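Structural protein VP1 (Trichodysplasia spinulosa-associated polyomavirus, PDB 4U60) forms the pentameric building block of the viral capsid and binds the sialylated oligosaccharide of GM1, consistent with a role in engaging glycolipids on host cells. Local coordinates at residues I25-N30 against R267-L272; T88-V93 against L273-V278; H131-G136 against R202-Y207; G137-L142 against G241-C246. All blocks are in the same frame, centred on the assembly; numbering follows the deposited sequence.

Contact 1: I25-N30 against R267-L272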
loop_
_atom_site.group_PDB
_atom_site.type_symbol
_atom_site.label_atom_id
_atom_site.label_comp_id
_atom_site.label_asym_id
_atom_site.label_seq_id
_atom_site.Cartn_x
_atom_site.Cartn_y
_atom_site.Cartn_z
ATOM N N ILE C 25 29.123 -12.286 -11.685
ATOM C CA ILE C 25 29.698 -10.968 -11.816
ATOM C C ILE C 25 29.111 -10.126 -10.693
ATOM O O ILE C 25 27.891 -10.072 -10.517
ATOM C CB ILE C 25 29.318 -10.332 -13.174
ATOM C CG1 ILE C 25 30.011 -11.072 -14.320
ATOM C CG2 ILE C 25 29.626 -8.829 -13.198
ATOM C CD1 ILE C 25 31.519 -10.968 -14.319
ATOM N N GLU C 26 29.981 -9.464 -9.957
ATOM C CA GLU C 26 29.569 -8.583 -8.896
ATOM C C GLU C 26 30.103 -7.194 -9.203
ATOM O O GLU C 26 31.257 -7.029 -9.597
ATOM C CB GLU C 26 30.134 -9.135 -7.592
ATOM C CG GLU C 26 29.738 -8.394 -6.356
ATOM C CD GLU C 26 30.334 -9.041 -5.120
ATOM O OE1 GLU C 26 29.568 -9.411 -4.216
ATOM O OE2 GLU C 26 31.571 -9.199 -5.043
ATOM N N LEU C 27 29.257 -6.191 -9.049
ATOM C CA LEU C 27 29.681 -4.812 -9.259
ATOM C C LEU C 27 28.766 -3.871 -8.530
ATOM O O LEU C 27 27.700 -4.262 -8.066
ATOM C CB LEU C 27 29.681 -4.453 -10.741
ATOM C CG LEU C 27 28.301 -4.272 -11.369
ATOM C CD1 LEU C 27 28.287 -3.234 -12.481
ATOM C CD2 LEU C 27 27.814 -5.614 -11.911
ATOM N N TYR C 28 29.195 -2.624 -8.420
ATOM C CA TYR C 28 28.308 -1.549 -7.987
ATOM C C TYR C 28 28.441 -0.403 -8.974
ATOM O O TYR C 28 29.464 -0.278 -9.686
ATOM C CB TYR C 28 28.626 -1.088 -6.541
ATOM C CG TYR C 28 30.019 -0.498 -6.400
ATOM C CD1 TYR C 28 30.254 0.856 -6.631
ATOM C CD2 TYR C 28 31.102 -1.302 -6.101
ATOM C CE1 TYR C 28 31.539 1.389 -6.542
ATOM C CE2 TYR C 28 32.391 -0.785 -6.016
ATOM C CZ TYR C 28 32.603 0.569 -6.247
ATOM O OH TYR C 28 33.891 1.066 -6.160
ATOM N N LEU C 29 27.400 0.416 -9.036
ATOM C CA LEU C 29 27.428 1.653 -9.792
ATOM C C LEU C 29 27.102 2.818 -8.872
ATOM O O LEU C 29 26.075 2.818 -8.199
ATOM C CB LEU C 29 26.421 1.610 -10.944
ATOM C CG LEU C 29 26.744 0.591 -12.044
ATOM C CD1 LEU C 29 25.577 0.510 -13.013
ATOM C CD2 LEU C 29 28.037 0.935 -12.776
ATOM N N ASN C 30 27.995 3.805 -8.858
ATOM C CA ASN C 30 27.717 5.033 -8.151
ATOM C C ASN C 30 26.752 5.916 -8.925
ATOM O O ASN C 30 26.654 5.864 -10.153
ATOM C CB ASN C 30 29.001 5.786 -7.800
ATOM C CG ASN C 30 29.605 5.306 -6.494
ATOM O OD1 ASN C 30 28.929 5.275 -5.464
ATOM N ND2 ASN C 30 30.851 4.901 -6.532
ATOM N N ARG C 267 23.934 1.473 -6.389
ATOM C CA ARG C 267 23.266 0.192 -6.481
ATOM C C ARG C 267 24.312 -0.897 -6.685
ATOM O O ARG C 267 25.268 -0.737 -7.464
ATOM C CB ARG C 267 22.283 0.196 -7.646
ATOM C CG ARG C 267 21.522 -1.108 -7.816
ATOM C CD ARG C 267 20.443 -0.950 -8.880
ATOM N NE ARG C 267 19.248 -0.240 -8.405
ATOM C CZ ARG C 267 18.176 -0.819 -7.862
ATOM N NH1 ARG C 267 18.129 -2.140 -7.667
ATOM N NH2 ARG C 267 17.132 -0.088 -7.502
ATOM N N TYR C 268 24.088 -2.003 -5.988
ATOM C CA TYR C 268 24.909 -3.196 -6.066
ATOM C C TYR C 268 24.219 -4.263 -6.897
ATOM O O TYR C 268 22.995 -4.358 -6.890
ATOM C CB TYR C 268 25.111 -3.715 -4.645
ATOM C CG TYR C 268 25.667 -5.114 -4.578
ATOM C CD1 TYR C 268 27.038 -5.336 -4.617
ATOM C CD2 TYR C 268 24.822 -6.213 -4.472
ATOM C CE1 TYR C 268 27.568 -6.632 -4.554
ATOM C CE2 TYR C 268 25.334 -7.503 -4.402
ATOM C CZ TYR C 268 26.704 -7.705 -4.432
ATOM O OH TYR C 268 27.218 -8.981 -4.352
ATOM N N PHE C 269 25.008 -5.073 -7.596
ATOM C CA PHE C 269 24.505 -6.168 -8.409
ATOM C C PHE C 269 25.353 -7.414 -8.237
ATOM O O PHE C 269 26.577 -7.333 -8.235
ATOM C CB PHE C 269 24.553 -5.829 -9.908
ATOM C CG PHE C 269 23.848 -4.563 -10.303
ATOM C CD1 PHE C 269 24.500 -3.340 -10.207
ATOM C CD2 PHE C 269 22.565 -4.599 -10.855
ATOM C CE1 PHE C 269 23.892 -2.172 -10.629
ATOM C CE2 PHE C 269 21.949 -3.412 -11.253
ATOM C CZ PHE C 269 22.630 -2.216 -11.125
ATOM N N ASN C 270 24.687 -8.556 -8.149
ATOM C CA ASN C 270 25.339 -9.858 -8.226
ATOM C C ASN C 270 24.567 -10.675 -9.246
ATOM O O ASN C 270 23.423 -11.056 -9.012
ATOM C CB ASN C 270 25.367 -10.557 -6.859
ATOM C CG ASN C 270 26.167 -11.856 -6.876
ATOM O OD1 ASN C 270 27.282 -11.922 -6.356
ATOM N ND2 ASN C 270 25.600 -12.891 -7.474
ATOM N N ILE C 271 25.198 -10.916 -10.384
ATOM C CA ILE C 271 24.546 -11.535 -11.523
ATOM C C ILE C 271 25.125 -12.924 -11.774
ATOM O O ILE C 271 26.340 -13.100 -11.856
ATOM C CB ILE C 271 24.707 -10.651 -12.780
ATOM C CG1 ILE C 271 24.069 -9.283 -12.525
ATOM C CG2 ILE C 271 24.112 -11.339 -13.991
ATOM C CD1 ILE C 271 24.547 -8.184 -13.431
ATOM N N LEU C 272 24.239 -13.903 -11.868
ATOM C CA LEU C 272 24.606 -15.280 -12.165
ATOM C C LEU C 272 24.457 -15.511 -13.648
ATOM O O LEU C 272 23.416 -15.184 -14.205
ATOM C CB LEU C 272 23.688 -16.224 -11.394
ATOM C CG LEU C 272 23.930 -17.710 -11.611
ATOM C CD1 LEU C 272 25.220 -18.123 -10.934
ATOM C CD2 LEU C 272 22.752 -18.523 -11.087
#
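Leu27 and Phe269 meet at the middle of an antiparallel ladder in the jelly-roll of VP1, where strand 25-29 runs beside strand 267-272. Leu27 CD2 rests 3.8 Å from Phe269 CB. The leucine achieves this by turning CG between its backbone N and carbonyl carbon (chi1 73°), which swings the branch across the ladder. Leu29 CD1 approaches Phe269 CE1 at 4.0 Å on the same face. On the other, polar face, the extended chain of Glu26, with CG opposite the backbone N (chi1 -176°), brings its carboxylate to the hydroxyl-bearing edge of the Tyr268 ring, the planes 60° apart. Glu26 CG comes within 3.3 Å of Tyr268 CE1. Tyr268 OH appears to donate to Glu26 OE1, but at 2.4 Å the pair is very short and its details are doubtful.

Branched aliphatic chains and a phenyl ring suit the first face, since it looks into the sandwich: Phe269 and Ile271 also touch Val244, while Leu27 packs on Ile73. The polar face lies near a second subunit, whose Ser196 packs on Glu26 and Pro195 on Tyr268. Three hydrogen-bonded pairs hold the backbones, with Phe269 N reaching Leu27 O at 2.9 Å.

Contact 2: T88-V93 against L273-V278; sequences TMWEAV and LRKRTV
Met89 with Arg276 and Glu91 with Arg274 exchange pairs of backbone hydrogen bonds, binding two antiparallel strands whose axes approach to 4.4 Å with their directions 140° apart, a marked twist. On the face carrying Glu91, its carboxylate sits between two arginines, each gripping it side-on. Arg274 NE and Arg276 NE both stand 2.9 Å from Glu91 OE1, reaching it from opposite faces of the carboxylate plane. Likewise Arg276 NH2 at 2.9 Å and Arg274 NH2 at 3.1 Å share Glu91 OE2. Four arginine N-H groups and the backbone N-H of Gly234 hold the carboxylate's rotation and probably favour its charged form. This salt-bridge network lies where strands 86-99 and 260-279 of the jelly-roll pair. Val93 CG2 packs 3.5 Å from Arg274 CG and CD, on one face of the guanidinium. Across the sheet, the long methylene chain of Lys275 runs beside Trp90 and makes a CH-pi contact, its CG 4.0 Å from the six-membered ring centroid; the indole NE1 is bonded to Pro76 O. One water lies 2.7 Å from both Thr88 OG1 and Thr277 OG1.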
loop_
_atom_site.group_PDB
_atom_site.type_symbol
_atom_site.label_atom_id
_atom_site.label_comp_id
_atom_site.label_asym_id
_atom_site.label_seq_id
_atom_site.Cartn_x
_atom_site.Cartn_y
_atom_site.Cartn_z
ATOM N N THR C 88 29.349 -20.437 -28.111
ATOM C CA THR C 88 28.881 -20.356 -26.735
ATOM C C THR C 88 28.715 -18.893 -26.378
ATOM O O THR C 88 29.533 -18.060 -26.767
ATOM C CB THR C 88 29.873 -21.019 -25.763
ATOM O OG1 THR C 88 30.265 -22.304 -26.272
ATOM C CG2 THR C 88 29.236 -21.162 -24.365
ATOM N N MET C 89 27.642 -18.591 -25.651
ATOM C CA MET C 89 27.403 -17.259 -25.119
ATOM C C MET C 89 27.080 -17.367 -23.631
ATOM O O MET C 89 26.548 -18.381 -23.188
ATOM C CB MET C 89 26.224 -16.603 -25.829
ATOM C CG MET C 89 26.426 -16.426 -27.317
ATOM S SD MET C 89 25.075 -15.497 -28.075
ATOM C CE MET C 89 25.482 -13.841 -27.557
ATOM N N TRP C 90 27.421 -16.327 -22.882
ATOM C CA TRP C 90 26.997 -16.206 -21.483
ATOM C C TRP C 90 25.552 -15.758 -21.470
ATOM O O TRP C 90 25.179 -14.811 -22.163
ATOM C CB TRP C 90 27.852 -15.203 -20.711
ATOM C CG TRP C 90 29.233 -15.695 -20.449
ATOM C CD1 TRP C 90 30.386 -15.257 -21.023
ATOM C CD2 TRP C 90 29.605 -16.750 -19.555
ATOM N NE1 TRP C 90 31.467 -15.972 -20.530
ATOM C CE2 TRP C 90 31.002 -16.890 -19.626
ATOM C CE3 TRP C 90 28.885 -17.576 -18.682
ATOM C CZ2 TRP C 90 31.705 -17.830 -18.856
ATOM C CZ3 TRP C 90 29.576 -18.501 -17.921
ATOM C CH2 TRP C 90 30.973 -18.628 -18.017
ATOM N N GLU C 91 24.740 -16.459 -20.683
ATOM C CA GLU C 91 23.324 -16.142 -20.528
ATOM C C GLU C 91 23.116 -15.685 -19.087
ATOM O O GLU C 91 23.465 -16.404 -18.171
ATOM C CB GLU C 91 22.523 -17.407 -20.784
ATOM C CG GLU C 91 21.022 -17.280 -20.630
ATOM C CD GLU C 91 20.319 -18.611 -20.763
ATOM O OE1 GLU C 91 21.007 -19.646 -20.934
ATOM O OE2 GLU C 91 19.067 -18.630 -20.703
ATOM N N ALA C 92 22.573 -14.482 -18.908
ATOM C CA ALA C 92 22.298 -13.954 -17.572
ATOM C C ALA C 92 21.019 -14.602 -17.042
ATOM O O ALA C 92 19.973 -14.472 -17.631
ATOM C CB ALA C 92 22.145 -12.444 -17.627
ATOM N N VAL C 93 21.138 -15.313 -15.925
ATOM C CA VAL C 93 20.055 -16.134 -15.387
ATOM C C VAL C 93 19.257 -15.372 -14.318
ATOM O O VAL C 93 18.045 -15.460 -14.273
ATOM C CB VAL C 93 20.625 -17.399 -14.726
ATOM C CG1 VAL C 93 19.518 -18.232 -14.092
ATOM C CG2 VAL C 93 21.416 -18.233 -15.731
ATOM N N LEU C 273 25.490 -16.072 -14.284
ATOM C CA LEU C 273 25.449 -16.378 -15.724
ATOM C C LEU C 273 25.835 -17.811 -15.979
ATOM O O LEU C 273 26.577 -18.422 -15.190
ATOM C CB LEU C 273 26.376 -15.475 -16.537
ATOM C CG LEU C 273 26.112 -13.978 -16.377
ATOM C CD1 LEU C 273 27.139 -13.394 -15.421
ATOM C CD2 LEU C 273 26.171 -13.241 -17.694
ATOM N N ARG C 274 25.341 -18.340 -17.093
ATOM C CA ARG C 274 25.582 -19.711 -17.468
ATOM C C ARG C 274 25.914 -19.778 -18.945
ATOM O O ARG C 274 25.539 -18.896 -19.719
ATOM C CB ARG C 274 24.369 -20.592 -17.154
ATOM C CG ARG C 274 23.141 -20.325 -18.012
ATOM C CD ARG C 274 21.966 -21.181 -17.588
ATOM N NE ARG C 274 20.742 -20.824 -18.302
ATOM C CZ ARG C 274 19.507 -21.204 -17.945
ATOM N NH1 ARG C 274 19.306 -21.962 -16.880
ATOM N NH2 ARG C 274 18.461 -20.831 -18.662
ATOM N N LYS C 275 26.614 -20.833 -19.332
ATOM C CA LYS C 275 26.983 -21.011 -20.722
ATOM C C LYS C 275 25.831 -21.589 -21.524
ATOM O O LYS C 275 25.256 -22.612 -21.146
ATOM C CB LYS C 275 28.194 -21.930 -20.857
ATOM C CG LYS C 275 29.501 -21.291 -20.441
ATOM C CD LYS C 275 30.663 -22.258 -20.627
ATOM C CE LYS C 275 31.932 -21.708 -19.990
ATOM N NZ LYS C 275 33.048 -22.690 -20.053
ATOM N N ARG C 276 25.538 -20.931 -22.644
ATOM C CA ARG C 276 24.483 -21.343 -23.565
ATOM C C ARG C 276 25.044 -21.522 -24.982
ATOM O O ARG C 276 25.694 -20.631 -25.527
ATOM C CB ARG C 276 23.385 -20.287 -23.595
ATOM C CG ARG C 276 22.310 -20.502 -24.657
ATOM C CD ARG C 276 21.335 -21.602 -24.275
ATOM N NE ARG C 276 20.362 -21.121 -23.296
ATOM C CZ ARG C 276 19.133 -21.612 -23.115
ATOM N NH1 ARG C 276 18.690 -22.635 -23.838
ATOM N NH2 ARG C 276 18.336 -21.057 -22.203
ATOM N N THR C 277 24.755 -22.666 -25.585
ATOM C CA THR C 277 25.137 -22.894 -26.982
ATOM C C THR C 277 24.132 -22.218 -27.915
ATOM O O THR C 277 22.927 -22.236 -27.664
ATOM C CB THR C 277 25.253 -24.397 -27.285
ATOM O OG1 THR C 277 26.191 -24.983 -26.379
ATOM C CG2 THR C 277 25.731 -24.637 -28.748
ATOM N N VAL C 278 24.649 -21.611 -28.987
ATOM C CA VAL C 278 23.841 -20.938 -30.003
ATOM C C VAL C 278 24.321 -21.351 -31.404
ATOM O O VAL C 278 25.472 -21.743 -31.603
ATOM C CB VAL C 278 23.886 -19.396 -29.860
ATOM C CG1 VAL C 278 23.491 -18.995 -28.444
ATOM C CG2 VAL C 278 25.262 -18.825 -30.192
HETATM O O HOH W 1 28.788 -24.471 -26.755
#

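Contact 3: H131-G136 against R202-Y207; sequences HMFAVG and RYYGSY. With EDO (1,2-ethanediol), chain S.
Tyr204 lays its ring against Phe133, and its atoms can be followed outward. Tyr204 CB is 4.0 Å from Phe133 CE1, at the near rim. Tyr204 CG, placed beside the backbone N (chi1 -45°) so that the ring heads over the neighbouring strand, is 3.9 Å from Phe133 CZ. The closest approach comes at Tyr204 CD1, over one face of the phenyl and 3.4 Å from Phe133 CZ. Tyr204 CE1 then passes Phe133 CE2 at 3.7 Å, and there the contact ends, the hydroxyl lying beyond it. The planes are only 23° apart, but the rings are offset and barely overlap. Flat side chains suit such a place: Phe133 also packs on Phe269 and Thr97, Tyr204 on Leu227 of its own chain and Thr220 of a neighbouring subunit.

Strands 131-136 and 202-207 form a regular antiparallel ladder of the jelly-roll, which Tyr204 to Tyr207 extend into a strand of that subunit. On the opposite side of the sheet Ala134, with only a methyl, packs its CB 3.7 Å from Tyr203 CB; the phenol of Tyr203 is bonded to Glu98 of the neighbouring subunit. Arg202 NH2 gives a 2.8 Å hydrogen bond to O1 of a 1,2-ethanediol, probably from crystallisation.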
loop_
_atom_site.group_PDB
_atom_site.type_symbol
_atom_site.label_atom_id
_atom_site.label_comp_id
_atom_site.label_asym_id
_atom_site.label_seq_id
_atom_site.Cartn_x
_atom_site.Cartn_y
_atom_site.Cartn_z
ATOM N N HIS C 131 13.567 4.873 -9.351
ATOM C CA HIS C 131 14.423 3.699 -9.217
ATOM C C HIS C 131 14.252 2.807 -10.404
ATOM O O HIS C 131 13.143 2.361 -10.692
ATOM C CB HIS C 131 14.106 2.923 -7.930
ATOM C CG HIS C 131 14.269 3.771 -6.726
ATOM N ND1 HIS C 131 15.505 4.007 -6.180
ATOM C CD2 HIS C 131 13.398 4.534 -6.034
ATOM C CE1 HIS C 131 15.389 4.861 -5.179
ATOM N NE2 HIS C 131 14.118 5.191 -5.069
ATOM N N MET C 132 15.356 2.561 -11.101
ATOM C CA MET C 132 15.297 1.600 -12.167
ATOM C C MET C 132 16.622 0.891 -12.313
ATOM O O MET C 132 17.679 1.383 -11.910
ATOM C CB MET C 132 14.864 2.256 -13.471
ATOM C CG MET C 132 15.912 3.159 -14.077
ATOM S SD MET C 132 17.167 2.300 -15.070
ATOM C CE MET C 132 16.279 1.718 -16.510
ATOM N N PHE C 133 16.540 -0.339 -12.797
ATOM C CA PHE C 133 17.756 -1.047 -13.172
ATOM C C PHE C 133 17.449 -1.902 -14.394
ATOM O O PHE C 133 16.296 -2.210 -14.701
ATOM C CB PHE C 133 18.361 -1.884 -12.034
ATOM C CG PHE C 133 17.570 -3.105 -11.670
ATOM C CD1 PHE C 133 16.525 -3.026 -10.762
ATOM C CD2 PHE C 133 17.870 -4.325 -12.236
ATOM C CE1 PHE C 133 15.788 -4.145 -10.410
ATOM C CE2 PHE C 133 17.117 -5.452 -11.886
ATOM C CZ PHE C 133 16.083 -5.351 -10.976
ATOM N N ALA C 134 18.511 -2.228 -15.117
ATOM C CA ALA C 134 18.411 -3.050 -16.299
ATOM C C ALA C 134 19.658 -3.911 -16.401
ATOM O O ALA C 134 20.773 -3.475 -16.054
ATOM C CB ALA C 134 18.260 -2.191 -17.531
ATOM N N VAL C 135 19.456 -5.151 -16.812
ATOM C CA VAL C 135 20.549 -6.095 -17.091
ATOM C C VAL C 135 20.289 -6.681 -18.470
ATOM O O VAL C 135 19.196 -7.173 -18.751
ATOM C CB VAL C 135 20.630 -7.223 -16.041
ATOM C CG1 VAL C 135 21.801 -8.173 -16.334
ATOM C CG2 VAL C 135 20.760 -6.657 -14.636
ATOM N N GLY C 136 21.296 -6.618 -19.340
ATOM C CA GLY C 136 21.151 -7.145 -20.691
ATOM C C GLY C 136 22.448 -7.561 -21.333
ATOM O O GLY C 136 23.532 -7.396 -20.777
ATOM N N ARG C 202 16.464 -6.999 -19.635
ATOM C CA ARG C 202 15.315 -6.895 -18.736
ATOM C C ARG C 202 15.464 -5.599 -17.977
ATOM O O ARG C 202 16.540 -5.303 -17.464
ATOM C CB ARG C 202 15.299 -8.052 -17.747
ATOM C CG ARG C 202 15.465 -9.418 -18.376
ATOM C CD ARG C 202 14.386 -9.739 -19.407
ATOM N NE ARG C 202 14.629 -11.086 -19.889
ATOM C CZ ARG C 202 15.057 -11.419 -21.103
ATOM N NH1 ARG C 202 15.191 -10.526 -22.094
ATOM N NH2 ARG C 202 15.318 -12.681 -21.328
ATOM N N TYR C 203 14.398 -4.818 -17.891
ATOM C CA TYR C 203 14.442 -3.583 -17.094
ATOM C C TYR C 203 13.212 -3.456 -16.194
ATOM O O TYR C 203 12.147 -4.005 -16.485
ATOM C CB TYR C 203 14.605 -2.309 -17.962
ATOM C CG TYR C 203 13.524 -2.087 -18.995
ATOM C CD1 TYR C 203 12.310 -1.481 -18.660
ATOM C CD2 TYR C 203 13.723 -2.463 -20.319
ATOM C CE1 TYR C 203 11.324 -1.277 -19.622
ATOM C CE2 TYR C 203 12.757 -2.261 -21.288
ATOM C CZ TYR C 203 11.560 -1.678 -20.939
ATOM O OH TYR C 203 10.590 -1.485 -21.884
ATOM N N TYR C 204 13.420 -2.772 -15.072
ATOM C CA TYR C 204 12.415 -2.639 -14.017
ATOM C C TYR C 204 12.545 -1.247 -13.487
ATOM O O TYR C 204 13.634 -0.835 -13.109
ATOM C CB TYR C 204 12.647 -3.646 -12.862
ATOM C CG TYR C 204 12.946 -5.048 -13.322
ATOM C CD1 TYR C 204 14.214 -5.384 -13.798
ATOM C CD2 TYR C 204 11.981 -6.029 -13.294
ATOM C CE1 TYR C 204 14.498 -6.662 -14.252
ATOM C CE2 TYR C 204 12.269 -7.327 -13.735
ATOM C CZ TYR C 204 13.531 -7.629 -14.208
ATOM O OH TYR C 204 13.868 -8.903 -14.650
ATOM N N GLY C 205 11.426 -0.536 -13.375
ATOM C CA GLY C 205 11.486 0.828 -12.877
ATOM C C GLY C 205 10.239 1.255 -12.126
ATOM O O GLY C 205 9.154 0.686 -12.298
ATOM N N SER C 206 10.419 2.265 -11.265
ATOM C CA SER C 206 9.334 2.883 -10.535
ATOM C C SER C 206 9.594 4.368 -10.334
ATOM O O SER C 206 10.736 4.817 -10.293
ATOM C CB SER C 206 9.140 2.232 -9.169
ATOM O OG SER C 206 10.288 2.383 -8.382
ATOM N N TYR C 207 8.509 5.108 -10.177
ATOM C CA TYR C 207 8.568 6.541 -9.931
ATOM C C TYR C 207 7.500 6.873 -8.901
ATOM O O TYR C 207 6.335 6.469 -9.051
ATOM C CB TYR C 207 8.285 7.302 -11.216
ATOM C CG TYR C 207 8.169 8.797 -11.079
ATOM C CD1 TYR C 207 6.936 9.400 -10.809
ATOM C CD2 TYR C 207 9.277 9.618 -11.263
ATOM C CE1 TYR C 207 6.817 10.784 -10.703
ATOM C CE2 TYR C 207 9.170 11.000 -11.159
ATOM C CZ TYR C 207 7.931 11.576 -10.885
ATOM O OH TYR C 207 7.830 12.959 -10.820
HETATM C C1 EDO S . 16.907 -12.845 -24.398
HETATM O O1 EDO S . 15.554 -13.184 -24.070
HETATM C C2 EDO S . 17.450 -13.755 -25.504
HETATM O O2 EDO S . 18.184 -12.996 -26.485
#

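Contact 4: G137-L142 against G241-C246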
loop_
_atom_site.group_PDB
_atom_site.type_symbol
_atom_site.label_atom_id
_atom_site.label_comp_id
_atom_site.label_asym_id
_atom_site.label_seq_id
_atom_site.Cartn_x
_atom_site.Cartn_y
_atom_site.Cartn_z
ATOM N N GLY C 137 22.303 -8.132 -22.519
ATOM C CA GLY C 137 23.431 -8.632 -23.282
ATOM C C GLY C 137 23.913 -7.675 -24.347
ATOM O O GLY C 137 24.691 -8.056 -25.222
ATOM N N GLU C 138 23.445 -6.443 -24.283
ATOM C CA GLU C 138 23.804 -5.396 -25.240
ATOM C C GLU C 138 23.321 -4.087 -24.600
ATOM O O GLU C 138 22.620 -4.133 -23.607
ATOM C CB GLU C 138 23.137 -5.661 -26.582
ATOM C CG GLU C 138 21.626 -5.721 -26.532
ATOM C CD GLU C 138 21.082 -6.229 -27.835
ATOM O OE1 GLU C 138 20.724 -5.387 -28.675
ATOM O OE2 GLU C 138 21.042 -7.463 -28.048
ATOM N N PRO C 139 23.712 -2.933 -25.139
ATOM C CA PRO C 139 23.285 -1.686 -24.501
ATOM C C PRO C 139 21.773 -1.519 -24.416
ATOM O O PRO C 139 21.034 -1.983 -25.289
ATOM C CB PRO C 139 23.869 -0.614 -25.408
ATOM C CG PRO C 139 25.114 -1.253 -25.953
ATOM C CD PRO C 139 24.709 -2.699 -26.205
ATOM N N LEU C 140 21.338 -0.904 -23.325
ATOM C CA LEU C 140 19.932 -0.586 -23.153
ATOM C C LEU C 140 19.518 0.329 -24.295
ATOM O O LEU C 140 20.188 1.317 -24.567
ATOM C CB LEU C 140 19.691 0.085 -21.809
ATOM C CG LEU C 140 18.266 0.546 -21.516
ATOM C CD1 LEU C 140 17.280 -0.613 -21.369
ATOM C CD2 LEU C 140 18.225 1.433 -20.276
ATOM N N GLU C 141 18.425 -0.016 -24.967
ATOM C CA GLU C 141 17.927 0.752 -26.089
ATOM C C GLU C 141 16.953 1.793 -25.551
ATOM O O GLU C 141 16.097 1.482 -24.741
ATOM C CB GLU C 141 17.311 -0.175 -27.134
ATOM C CG GLU C 141 18.395 -0.955 -27.862
ATOM C CD GLU C 141 17.919 -2.228 -28.542
ATOM O OE1 GLU C 141 17.270 -3.063 -27.875
ATOM O OE2 GLU C 141 18.273 -2.415 -29.742
ATOM N N LEU C 142 17.138 3.030 -25.998
ATOM C CA LEU C 142 16.442 4.191 -25.437
ATOM C C LEU C 142 15.494 4.835 -26.443
ATOM O O LEU C 142 15.756 4.836 -27.661
ATOM C CB LEU C 142 17.446 5.254 -25.001
ATOM C CG LEU C 142 18.466 4.855 -23.929
ATOM C CD1 LEU C 142 19.503 5.956 -23.757
ATOM C CD2 LEU C 142 17.781 4.531 -22.606
ATOM N N GLY C 241 29.958 -9.283 -23.513
ATOM C CA GLY C 241 29.772 -8.074 -22.709
ATOM C C GLY C 241 28.451 -8.155 -21.982
ATOM O O GLY C 241 27.438 -8.506 -22.585
ATOM N N LEU C 242 28.469 -7.825 -20.703
ATOM C CA LEU C 242 27.259 -7.752 -19.871
ATOM C C LEU C 242 27.005 -6.291 -19.592
ATOM O O LEU C 242 27.894 -5.572 -19.140
ATOM C CB LEU C 242 27.505 -8.493 -18.564
ATOM C CG LEU C 242 26.430 -8.420 -17.485
ATOM C CD1 LEU C 242 25.143 -9.053 -17.986
ATOM C CD2 LEU C 242 26.941 -9.106 -16.227
ATOM N N TYR C 243 25.767 -5.862 -19.796
ATOM C CA TYR C 243 25.421 -4.457 -19.663
ATOM C C TYR C 243 24.482 -4.256 -18.487
ATOM O O TYR C 243 23.429 -4.896 -18.421
ATOM C CB TYR C 243 24.806 -3.977 -20.982
ATOM C CG TYR C 243 25.750 -4.148 -22.166
ATOM C CD1 TYR C 243 26.016 -5.400 -22.703
ATOM C CD2 TYR C 243 26.381 -3.054 -22.721
ATOM C CE1 TYR C 243 26.875 -5.548 -23.771
ATOM C CE2 TYR C 243 27.240 -3.185 -23.785
ATOM C CZ TYR C 243 27.475 -4.433 -24.310
ATOM O OH TYR C 243 28.324 -4.534 -25.370
ATOM N N VAL C 244 24.882 -3.360 -17.589
ATOM C CA VAL C 244 24.138 -3.079 -16.367
ATOM C C VAL C 244 23.906 -1.585 -16.296
ATOM O O VAL C 244 24.840 -0.799 -16.497
ATOM C CB VAL C 244 24.928 -3.555 -15.132
ATOM C CG1 VAL C 244 24.143 -3.301 -13.868
ATOM C CG2 VAL C 244 25.277 -5.034 -15.276
ATOM N N SER C 245 22.664 -1.198 -15.983
ATOM C CA SER C 245 22.306 0.213 -15.970
ATOM C C SER C 245 21.360 0.489 -14.828
ATOM O O SER C 245 20.602 -0.399 -14.445
ATOM C CB SER C 245 21.625 0.611 -17.284
ATOM O OG SER C 245 22.399 0.204 -18.419
ATOM N N CYS C 246 21.352 1.718 -14.335
ATOM C CA CYS C 246 20.444 2.046 -13.235
ATOM C C CYS C 246 20.328 3.532 -12.976
ATOM O O CYS C 246 21.085 4.333 -13.534
ATOM C CB CYS C 246 20.858 1.320 -11.949
ATOM S SG CYS C 246 22.476 1.785 -11.292
#
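Pro139 and the peptide before it lie over one face of the Tyr243 ring, taken here in one of its two deposited conformers. The CH-pi contact is made by Pro139 CD, which stands 3.9 Å from the ring centroid and 25° off its normal; the pyrrolidine and phenol lie alongside each other and point the same way. A proline suits this place, since its CD and CG methylenes give a nonpolar surface to the aromatic face. Van der Waals contact with backbone continues the cover: Glu138 C is 3.4 Å above the ring plane, near its rim, and Glu138 N is 3.2 Å from Tyr243 CD1. The carbonyl carbon of Gly137 lies 3.5 Å from Tyr243 CD1, obliquely to the ring.

Polar groups look elsewhere. Glu138 forms a salt bridge with Lys238, Tyr243 OH meets Arg72 NE, and Ser245 OG, 4.3 Å from Leu140 CB, is bonded to Thr70. One tyrosine ring against backbone and proline joins the segments, rather than a ladder, as befits a loop leaving strand 129-136 and folding over strand 241-254 of the viral jelly-roll.

Overall arrangement
Strand 260-279 carries both contact 1 and contact 2, whose centres are 18 Å apart; they meet where Leu272 O lies 2.9 Å from Val93 N. Contacts 3 and 4, with centres 11 Å apart, are stitched by neighbouring strands, Ala134 N lying 2.9 Å from Ser245 O. Contact 1 is 13 Å from each of these, centre to centre, and packs on both inside the sandwich: Phe269 CZ is 3.3 Å from Val244 CG1, and Arg267 NH1 is 3.6 Å from Phe133 CD1. Asp248 serves both Arg267 and His131. None of the residues in the four contacts lines the observed glycan pockets, which use residues such as Asn53, Lys59, His109 and Arg114; the contacts belong to the jelly-roll framework, which probably carries the binding loops.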